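Local atomic coordinates of glyoxylate-induced Protein (PDB entry 1SQ4), a protein that is of uncertain function but belongs to the bicupins, with two beta-barrel domains, and may act as a ureidoglycine aminohydrolase. Residues Q146-V151 / V266-R271; Y117-P122 / H189-N194; K222-L227 / W231-A236. All coordinates share one frame; numbering follows the deposited sequence.

Interaction 1 of 3, residues Q146-V151 / V266-R271; sequences QKVDGV and VNRHMR
The carbonyl oxygen of Gln146 accepts a 2.7 Å hydrogen bond from Arg268 NH2, which ties together two loops of a two-barrel cupin, one after strand 136-144 and one after strand 258-265. NH2 lies almost on the line of the Gln146 C=O (166°), though the N-H is bent away from the oxygen, which sits at the edge of the guanidinium, close to its plane. Because the side chain bends at chi2 (105°) and again at chi3, Arg268 NE and NH1 both reach Asn267 O, the Arg268 NE bond measuring 2.7 Å, in a side-on grip from above the carbonyl plane. With Met187 O also bound to NH1, three backbone carbonyls fix the rotation of the head and would be expected to offset part of its positive charge; a thiocyanate ion, probably from the crystallisation liquor, also lies about 3 Å from the Arg268 side chain. Val148 CG1 lies over one guanidinium face, 3.6 Å from Arg268 NH2. The extended Gln146 chain slides past Arg268 in the opposite direction, its CG 3.5 Å from Arg268 CD; the amide and guanidinium planes are 83° apart. A neighbouring subunit meets the loop after strand 258-265, where its Tyr71 hydroxyl bonds to His269 ND1 and Met270 N. Val148 also starts a type II beta turn, closed by Val151 N to Val148 O at 2.9 Å.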
loop_
_atom_site.group_PDB
_atom_site.type_symbol
_atom_site.label_atom_id
_atom_site.label_comp_id
_atom_site.label_asym_id
_atom_site.label_seq_id
_atom_site.Cartn_x
_atom_site.Cartn_y
_atom_site.Cartn_z
ATOM N N GLN A 146 7.578 -27.450 29.604
ATOM C CA GLN A 146 6.690 -26.949 30.634
ATOM C C GLN A 146 6.203 -28.094 31.508
ATOM O O GLN A 146 5.441 -28.956 31.065
ATOM C CB GLN A 146 5.510 -26.222 30.016
ATOM C CG GLN A 146 4.593 -25.610 31.045
ATOM C CD GLN A 146 3.589 -24.670 30.422
ATOM O OE1 GLN A 146 2.709 -24.135 31.111
ATOM N NE2 GLN A 146 3.711 -24.458 29.105
ATOM N N LYS A 147 6.675 -28.096 32.750
ATOM C CA LYS A 147 6.324 -29.117 33.719
ATOM C C LYS A 147 4.959 -28.851 34.309
ATOM O O LYS A 147 4.637 -27.723 34.676
ATOM C CB LYS A 147 7.338 -29.141 34.864
ATOM C CG LYS A 147 7.036 -30.176 35.944
ATOM C CD LYS A 147 7.302 -31.582 35.426
ATOM C CE LYS A 147 6.785 -32.640 36.390
ATOM N NZ LYS A 147 5.310 -32.522 36.579
ATOM N N VAL A 148 4.153 -29.897 34.396
ATOM C CA VAL A 148 2.847 -29.766 35.002
ATOM C C VAL A 148 2.707 -30.845 36.066
ATOM O O VAL A 148 2.936 -32.031 35.811
ATOM C CB VAL A 148 1.698 -29.861 33.950
ATOM C CG1 VAL A 148 1.965 -30.981 32.968
ATOM C CG2 VAL A 148 0.371 -30.074 34.663
ATOM N N ASP A 149 2.356 -30.403 37.268
ATOM C CA ASP A 149 2.182 -31.299 38.390
ATOM C C ASP A 149 1.220 -32.403 38.095
ATOM O O ASP A 149 0.109 -32.157 37.630
ATOM C CB ASP A 149 1.679 -30.561 39.626
ATOM C CG ASP A 149 2.798 -29.953 40.425
ATOM O OD1 ASP A 149 2.716 -29.974 41.680
ATOM O OD2 ASP A 149 3.763 -29.453 39.802
ATOM N N GLY A 150 1.653 -33.622 38.395
ATOM C CA GLY A 150 0.823 -34.782 38.173
ATOM C C GLY A 150 1.181 -35.435 36.871
ATOM O O GLY A 150 0.840 -36.584 36.623
ATOM N N VAL A 151 1.867 -34.695 36.018
ATOM C CA VAL A 151 2.256 -35.257 34.747
ATOM C C VAL A 151 3.751 -35.462 34.746
ATOM O O VAL A 151 4.516 -34.527 34.974
ATOM C CB VAL A 151 1.857 -34.341 33.606
ATOM C CG1 VAL A 151 2.213 -34.986 32.285
ATOM C CG2 VAL A 151 0.361 -34.064 33.683
ATOM N N VAL A 266 1.988 -27.654 22.333
ATOM C CA VAL A 266 0.628 -28.093 22.617
ATOM C C VAL A 266 0.409 -28.699 24.002
ATOM O O VAL A 266 1.316 -28.761 24.824
ATOM C CB VAL A 266 0.203 -29.152 21.596
ATOM C CG1 VAL A 266 0.088 -28.532 20.205
ATOM C CG2 VAL A 266 1.228 -30.277 21.585
ATOM N N ASN A 267 -0.819 -29.154 24.234
ATOM C CA ASN A 267 -1.223 -29.787 25.485
ATOM C C ASN A 267 -0.920 -28.985 26.730
ATOM O O ASN A 267 -0.665 -29.552 27.791
ATOM C CB ASN A 267 -0.584 -31.162 25.610
ATOM C CG ASN A 267 -0.848 -32.022 24.416
ATOM O OD1 ASN A 267 -1.828 -31.831 23.715
ATOM N ND2 ASN A 267 0.025 -32.982 24.175
ATOM N N ARG A 268 -0.948 -27.664 26.616
ATOM C CA ARG A 268 -0.675 -26.835 27.781
ATOM C C ARG A 268 -1.545 -25.579 27.771
ATOM O O ARG A 268 -2.136 -25.244 26.751
ATOM C CB ARG A 268 0.804 -26.475 27.798
ATOM C CG ARG A 268 1.409 -26.517 29.177
ATOM C CD ARG A 268 2.313 -27.750 29.424
ATOM N NE ARG A 268 1.676 -29.015 29.097
ATOM C CZ ARG A 268 2.237 -30.212 29.264
ATOM N NH1 ARG A 268 1.566 -31.303 28.916
ATOM N NH2 ARG A 268 3.451 -30.332 29.784
ATOM N N HIS A 269 -1.653 -24.905 28.910
ATOM C CA HIS A 269 -2.455 -23.685 28.989
ATOM C C HIS A 269 -1.724 -22.586 28.239
ATOM O O HIS A 269 -0.516 -22.676 28.036
ATOM C CB HIS A 269 -2.635 -23.215 30.438
ATOM C CG HIS A 269 -3.874 -23.723 31.103
ATOM N ND1 HIS A 269 -5.140 -23.488 30.613
ATOM C CD2 HIS A 269 -4.041 -24.446 32.238
ATOM C CE1 HIS A 269 -6.034 -24.044 31.412
ATOM N NE2 HIS A 269 -5.390 -24.632 32.405
HETATM N N MSE A 270 -2.453 -21.543 27.850
HETATM C CA MSE A 270 -1.860 -20.408 27.142
HETATM C C MSE A 270 -1.163 -19.485 28.145
HETATM O O MSE A 270 -1.733 -19.144 29.176
HETATM C CB MSE A 270 -2.943 -19.633 26.393
HETATM C CG MSE A 270 -3.569 -20.390 25.238
HETATM SE SE MSE A 270 -2.304 -20.813 23.820
HETATM C CE MSE A 270 -1.907 -22.631 24.327
ATOM N N ARG A 271 0.070 -19.081 27.843
ATOM C CA ARG A 271 0.817 -18.208 28.747
ATOM C C ARG A 271 0.157 -16.848 28.939
ATOM O O ARG A 271 -0.090 -16.132 27.978
ATOM C CB ARG A 271 2.265 -18.021 28.259
ATOM C CG ARG A 271 2.438 -17.872 26.746
ATOM C CD ARG A 271 2.606 -19.224 26.007
ATOM N NE ARG A 271 3.995 -19.700 26.000
ATOM C CZ ARG A 271 4.464 -20.681 25.227
ATOM N NH1 ARG A 271 5.745 -21.032 25.297
ATOM N NH2 ARG A 271 3.666 -21.316 24.378
#

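Interaction 2 of 3, residues Y117-P122 / H189-N194; sequences YAFIPP and HDMHVN
Tyr117 and Phe119 both turn CG trans to the main-chain nitrogen (chi1 -172° and 175°), and as alternate residues of strand 116-120 they send their rings the same way, toward Val193 and His189. Val193 belongs to strand 191-198, and His189 lies just before it, so in this double-barrel cupin the contact joins the sheet holding strand 116-120 to the one holding strand 191-198 in the buried interior. His189 approaches Phe119 from the opposite direction and makes a T-shaped (edge-to-face) pair, the imidazole supplying the edge and the phenyl ring the face. The ring centroids are 4.3 Å apart and the planes meet at 62°; NE2 of His189 lies over the face, displaced toward the rim beside Phe119 CE1. Met191, a selenomethionine, takes another side of the same ring: its extended chain brings CE to the phenyl edge, 3.5 Å from Phe119 CE2. Two residues on from Met191, Val193 O accepts from the Tyr117 hydroxyl OH at 2.6 Å, in the carbonyl plane and on a lone pair, while Tyr117 CZ packs 4.1 Å from Val193 CB. Phe181 stacks on the Tyr117 ring, and Val93 of strand 90-98 touches Tyr117, Met191 and Val193. The chemistry implies a largely apolar and aromatic join with one directional anchor, a buried phenol whose proton is committed to a main-chain carbonyl.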
loop_
_atom_site.group_PDB
_atom_site.type_symbol
_atom_site.label_atom_id
_atom_site.label_comp_id
_atom_site.label_asym_id
_atom_site.label_seq_id
_atom_site.Cartn_x
_atom_site.Cartn_y
_atom_site.Cartn_z
ATOM N N TYR A 117 15.018 -39.810 13.809
ATOM C CA TYR A 117 14.330 -38.865 14.694
ATOM C C TYR A 117 14.631 -39.186 16.157
ATOM O O TYR A 117 14.502 -40.322 16.592
ATOM C CB TYR A 117 12.822 -38.960 14.431
ATOM C CG TYR A 117 11.930 -37.926 15.100
ATOM C CD1 TYR A 117 11.395 -36.864 14.371
ATOM C CD2 TYR A 117 11.525 -38.082 16.422
ATOM C CE1 TYR A 117 10.463 -35.993 14.931
ATOM C CE2 TYR A 117 10.596 -37.219 16.994
ATOM C CZ TYR A 117 10.062 -36.177 16.242
ATOM O OH TYR A 117 9.104 -35.359 16.804
ATOM N N ALA A 118 15.021 -38.177 16.920
ATOM C CA ALA A 118 15.340 -38.395 18.320
ATOM C C ALA A 118 14.746 -37.319 19.222
ATOM O O ALA A 118 14.845 -36.130 18.927
ATOM C CB ALA A 118 16.856 -38.455 18.498
ATOM N N PHE A 119 14.111 -37.749 20.310
ATOM C CA PHE A 119 13.512 -36.832 21.273
ATOM C C PHE A 119 14.295 -36.904 22.572
ATOM O O PHE A 119 14.452 -37.969 23.177
ATOM C CB PHE A 119 12.046 -37.180 21.539
ATOM C CG PHE A 119 11.420 -36.339 22.619
ATOM C CD1 PHE A 119 11.255 -36.844 23.904
ATOM C CD2 PHE A 119 11.067 -35.012 22.372
ATOM C CE1 PHE A 119 10.761 -36.040 24.926
ATOM C CE2 PHE A 119 10.576 -34.204 23.386
ATOM C CZ PHE A 119 10.423 -34.721 24.665
ATOM N N ILE A 120 14.783 -35.753 23.001
ATOM C CA ILE A 120 15.578 -35.675 24.201
ATOM C C ILE A 120 14.789 -34.888 25.210
ATOM O O ILE A 120 14.419 -33.760 24.949
ATOM C CB ILE A 120 16.881 -34.955 23.898
ATOM C CG1 ILE A 120 17.571 -35.642 22.724
ATOM C CG2 ILE A 120 17.777 -34.933 25.104
ATOM C CD1 ILE A 120 18.856 -34.973 22.336
ATOM N N PRO A 121 14.468 -35.499 26.360
ATOM C CA PRO A 121 13.706 -34.831 27.424
ATOM C C PRO A 121 14.555 -33.811 28.179
ATOM O O PRO A 121 15.779 -33.923 28.233
ATOM C CB PRO A 121 13.236 -35.993 28.302
ATOM C CG PRO A 121 14.291 -37.027 28.089
ATOM C CD PRO A 121 14.535 -36.949 26.602
ATOM N N PRO A 122 13.910 -32.812 28.789
ATOM C CA PRO A 122 14.621 -31.769 29.530
ATOM C C PRO A 122 15.572 -32.280 30.595
ATOM O O PRO A 122 15.223 -33.154 31.381
ATOM C CB PRO A 122 13.490 -30.922 30.098
ATOM C CG PRO A 122 12.412 -31.918 30.315
ATOM C CD PRO A 122 12.471 -32.785 29.090
ATOM N N HIS A 189 4.005 -34.776 26.670
ATOM C CA HIS A 189 4.673 -33.949 25.680
ATOM C C HIS A 189 3.972 -32.632 25.523
ATOM O O HIS A 189 2.745 -32.578 25.402
ATOM C CB HIS A 189 4.706 -34.616 24.319
ATOM C CG HIS A 189 5.853 -35.542 24.141
ATOM N ND1 HIS A 189 5.763 -36.891 24.393
ATOM C CD2 HIS A 189 7.140 -35.310 23.793
ATOM C CE1 HIS A 189 6.943 -37.450 24.209
ATOM N NE2 HIS A 189 7.798 -36.508 23.846
ATOM N N ASP A 190 4.761 -31.565 25.507
ATOM C CA ASP A 190 4.204 -30.234 25.355
ATOM C C ASP A 190 4.567 -29.649 23.996
ATOM O O ASP A 190 4.402 -28.458 23.747
ATOM C CB ASP A 190 4.672 -29.332 26.508
ATOM C CG ASP A 190 6.149 -28.987 26.446
ATOM O OD1 ASP A 190 6.929 -29.712 25.797
ATOM O OD2 ASP A 190 6.535 -27.980 27.077
HETATM N N MSE A 191 5.046 -30.507 23.108
HETATM C CA MSE A 191 5.415 -30.065 21.775
HETATM C C MSE A 191 5.430 -31.241 20.817
HETATM O O MSE A 191 5.756 -32.368 21.194
HETATM C CB MSE A 191 6.804 -29.433 21.770
HETATM C CG MSE A 191 7.928 -30.444 21.873
HETATM SE SE MSE A 191 9.600 -29.682 21.293
HETATM C CE MSE A 191 10.813 -31.104 21.832
ATOM N N HIS A 192 5.082 -30.968 19.570
ATOM C CA HIS A 192 5.087 -31.997 18.559
ATOM C C HIS A 192 5.956 -31.505 17.411
ATOM O O HIS A 192 5.953 -30.322 17.071
ATOM C CB HIS A 192 3.669 -32.261 18.040
ATOM C CG HIS A 192 2.757 -32.916 19.036
ATOM N ND1 HIS A 192 1.381 -32.839 18.928
ATOM C CD2 HIS A 192 3.003 -33.697 20.110
ATOM C CE1 HIS A 192 0.828 -33.549 19.893
ATOM N NE2 HIS A 192 1.786 -34.083 20.626
ATOM N N VAL A 193 6.720 -32.422 16.838
ATOM C CA VAL A 193 7.565 -32.133 15.691
ATOM C C VAL A 193 7.208 -33.265 14.734
ATOM O O VAL A 193 7.680 -34.392 14.892
ATOM C CB VAL A 193 9.075 -32.212 16.052
ATOM C CG1 VAL A 193 9.919 -31.827 14.854
ATOM C CG2 VAL A 193 9.390 -31.290 17.210
ATOM N N ASN A 194 6.339 -32.978 13.769
ATOM C CA ASN A 194 5.916 -33.992 12.793
ATOM C C ASN A 194 6.356 -33.586 11.395
ATOM O O ASN A 194 7.060 -32.598 11.221
ATOM C CB ASN A 194 4.393 -34.147 12.776
ATOM C CG ASN A 194 3.783 -34.166 14.165
ATOM O OD1 ASN A 194 4.156 -34.985 15.016
ATOM N ND2 ASN A 194 2.825 -33.270 14.399
#

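Interaction 3 of 3, residues K222-L227 / W231-A236; sequences KAVYRL and WVEVEA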
loop_
_atom_site.group_PDB
_atom_site.type_symbol
_atom_site.label_atom_id
_atom_site.label_comp_id
_atom_site.label_asym_id
_atom_site.label_seq_id
_atom_site.Cartn_x
_atom_site.Cartn_y
_atom_site.Cartn_z
ATOM N N LYS A 222 8.293 -29.136 -4.012
ATOM C CA LYS A 222 7.999 -27.757 -4.327
ATOM C C LYS A 222 6.483 -27.655 -4.361
ATOM O O LYS A 222 5.785 -28.658 -4.536
ATOM C CB LYS A 222 8.594 -27.380 -5.695
ATOM C CG LYS A 222 10.107 -27.584 -5.801
ATOM C CD LYS A 222 10.813 -26.589 -6.753
ATOM C CE LYS A 222 10.472 -26.787 -8.235
ATOM N NZ LYS A 222 9.069 -26.390 -8.587
ATOM N N ALA A 223 5.965 -26.449 -4.180
ATOM C CA ALA A 223 4.524 -26.256 -4.219
ATOM C C ALA A 223 4.181 -24.781 -4.152
ATOM O O ALA A 223 5.040 -23.941 -3.896
ATOM C CB ALA A 223 3.868 -27.004 -3.070
ATOM N N VAL A 224 2.927 -24.471 -4.429
ATOM C CA VAL A 224 2.458 -23.103 -4.355
ATOM C C VAL A 224 1.634 -23.106 -3.083
ATOM O O VAL A 224 0.555 -23.695 -3.031
ATOM C CB VAL A 224 1.566 -22.732 -5.559
ATOM C CG1 VAL A 224 1.110 -21.275 -5.449
ATOM C CG2 VAL A 224 2.341 -22.936 -6.845
ATOM N N TYR A 225 2.170 -22.475 -2.047
ATOM C CA TYR A 225 1.508 -22.429 -0.753
ATOM C C TYR A 225 0.842 -21.089 -0.604
ATOM O O TYR A 225 1.353 -20.066 -1.054
ATOM C CB TYR A 225 2.535 -22.601 0.363
ATOM C CG TYR A 225 2.027 -23.267 1.620
ATOM C CD1 TYR A 225 1.904 -24.652 1.689
ATOM C CD2 TYR A 225 1.734 -22.520 2.764
ATOM C CE1 TYR A 225 1.512 -25.281 2.863
ATOM C CE2 TYR A 225 1.336 -23.142 3.946
ATOM C CZ TYR A 225 1.232 -24.522 3.985
ATOM O OH TYR A 225 0.861 -25.150 5.144
ATOM N N ARG A 226 -0.302 -21.096 0.050
ATOM C CA ARG A 226 -1.049 -19.879 0.272
ATOM C C ARG A 226 -0.935 -19.479 1.742
ATOM O O ARG A 226 -1.441 -20.177 2.616
ATOM C CB ARG A 226 -2.504 -20.137 -0.108
ATOM C CG ARG A 226 -3.474 -19.023 0.203
ATOM C CD ARG A 226 -3.267 -17.868 -0.730
ATOM N NE ARG A 226 -4.343 -16.882 -0.643
ATOM C CZ ARG A 226 -5.585 -17.075 -1.075
ATOM N NH1 ARG A 226 -5.927 -18.229 -1.631
ATOM N NH2 ARG A 226 -6.483 -16.101 -0.965
ATOM N N LEU A 227 -0.249 -18.377 2.021
ATOM C CA LEU A 227 -0.117 -17.894 3.396
ATOM C C LEU A 227 -0.931 -16.613 3.492
ATOM O O LEU A 227 -0.544 -15.579 2.956
ATOM C CB LEU A 227 1.348 -17.602 3.726
ATOM C CG LEU A 227 2.304 -18.802 3.625
ATOM C CD1 LEU A 227 3.731 -18.322 3.428
ATOM C CD2 LEU A 227 2.179 -19.673 4.864
ATOM N N TRP A 231 -0.226 -16.218 -2.299
ATOM C CA TRP A 231 0.338 -17.457 -2.801
ATOM C C TRP A 231 1.840 -17.271 -3.023
ATOM O O TRP A 231 2.276 -16.281 -3.622
ATOM C CB TRP A 231 -0.316 -17.868 -4.116
ATOM C CG TRP A 231 -1.758 -18.289 -4.009
ATOM C CD1 TRP A 231 -2.859 -17.510 -4.222
ATOM C CD2 TRP A 231 -2.250 -19.607 -3.729
ATOM N NE1 TRP A 231 -4.004 -18.265 -4.103
ATOM C CE2 TRP A 231 -3.658 -19.553 -3.797
ATOM C CE3 TRP A 231 -1.634 -20.829 -3.429
ATOM C CZ2 TRP A 231 -4.463 -20.670 -3.576
ATOM C CZ3 TRP A 231 -2.433 -21.943 -3.209
ATOM C CH2 TRP A 231 -3.834 -21.855 -3.284
ATOM N N VAL A 232 2.632 -18.216 -2.527
ATOM C CA VAL A 232 4.074 -18.148 -2.698
ATOM C C VAL A 232 4.661 -19.519 -3.040
ATOM O O VAL A 232 4.281 -20.533 -2.469
ATOM C CB VAL A 232 4.783 -17.553 -1.428
ATOM C CG1 VAL A 232 4.310 -16.120 -1.196
ATOM C CG2 VAL A 232 4.493 -18.387 -0.197
ATOM N N GLU A 233 5.562 -19.549 -4.011
ATOM C CA GLU A 233 6.190 -20.795 -4.381
ATOM C C GLU A 233 7.230 -21.106 -3.326
ATOM O O GLU A 233 7.972 -20.219 -2.899
ATOM C CB GLU A 233 6.875 -20.674 -5.741
ATOM C CG GLU A 233 5.951 -20.852 -6.931
ATOM C CD GLU A 233 6.704 -20.915 -8.248
ATOM O OE1 GLU A 233 7.247 -19.873 -8.682
ATOM O OE2 GLU A 233 6.760 -22.017 -8.843
ATOM N N VAL A 234 7.274 -22.360 -2.894
ATOM C CA VAL A 234 8.250 -22.786 -1.901
ATOM C C VAL A 234 8.849 -24.113 -2.334
ATOM O O VAL A 234 8.186 -24.905 -2.995
ATOM C CB VAL A 234 7.605 -22.958 -0.516
ATOM C CG1 VAL A 234 7.076 -21.613 -0.009
ATOM C CG2 VAL A 234 6.491 -23.988 -0.592
ATOM N N GLU A 235 10.101 -24.356 -1.967
ATOM C CA GLU A 235 10.768 -25.605 -2.329
ATOM C C GLU A 235 11.583 -26.113 -1.144
ATOM O O GLU A 235 11.671 -25.439 -0.119
ATOM C CB GLU A 235 11.690 -25.376 -3.522
ATOM C CG GLU A 235 12.744 -24.317 -3.256
ATOM C CD GLU A 235 13.715 -24.143 -4.402
ATOM O OE1 GLU A 235 14.633 -23.306 -4.260
ATOM O OE2 GLU A 235 13.567 -24.835 -5.437
ATOM N N ALA A 236 12.195 -27.287 -1.292
ATOM C CA ALA A 236 12.991 -27.866 -0.210
ATOM C C ALA A 236 14.069 -26.913 0.273
ATOM O O ALA A 236 14.865 -26.419 -0.518
ATOM C CB ALA A 236 13.618 -29.167 -0.656
#
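Arg226 CD rests on the face of Trp231, 3.4 Å from the centroid of the five-membered ring and only 4° off its normal, a CH-pi contact centred over that ring. The arginine leaves the strand with CG pointing back from the nitrogen (chi1 173°) and then bends at chi2, which lays its methylenes across the indole; Arg226 CB comes over the six-membered ring, 3.5 Å from Trp231 CE3. The guanidinium continues past the ring at 36° to it, and NH1 next to the indole NE1 is a meeting of two donors, not a bond. Val224 CG1 also meets Trp231 CE3, at 3.4 Å, the two side chains crossing at about a right angle. The register beneath explains both: Arg226 is directly opposite Trp231, and Val224 reaches it diagonally from the next non-hydrogen-bonded pair. Tyr225 with Val232 and Ala223 with Val234 are hydrogen-bonded pairs, the shortest bond running from Val232 N to Tyr225 O at 2.7 Å. The opposite face bears Ala223, Tyr225, Val232 and Val234; the end of Leu227 reaches it, its CD1 3.7 Å from Val232 CG2, and Met240 packs there. The Tyr225 hydroxyl bonds to Tyr260 and Gln248. On the side of the sheet that carries Trp231, that residue packs against Trp231 of a neighbouring subunit. Such a tightly turned antiparallel hairpin, continued by strand 248-251, is part of the jelly-roll barrel of the second cupin domain.

In the fold
Followed from the N terminus, the chain first meets 117-122, then 146-151, so interaction 2 opens before interaction 1. Interaction 2 closes at 189-194, spanning 66 residues and tying the sheets of the two barrels together. Interaction 1 is still open there, and the two cross. The chain next forms the hairpin of interaction 3, a local closure with three residues between its segments, nested inside the 114-residue loop that 266-271 finally shuts. Interactions 1 and 2 touch, Asp190 bonding to both Gln146 and Val266, whereas interaction 3 lies across the chain's centre from interaction 2, their centres about 27 Å apart.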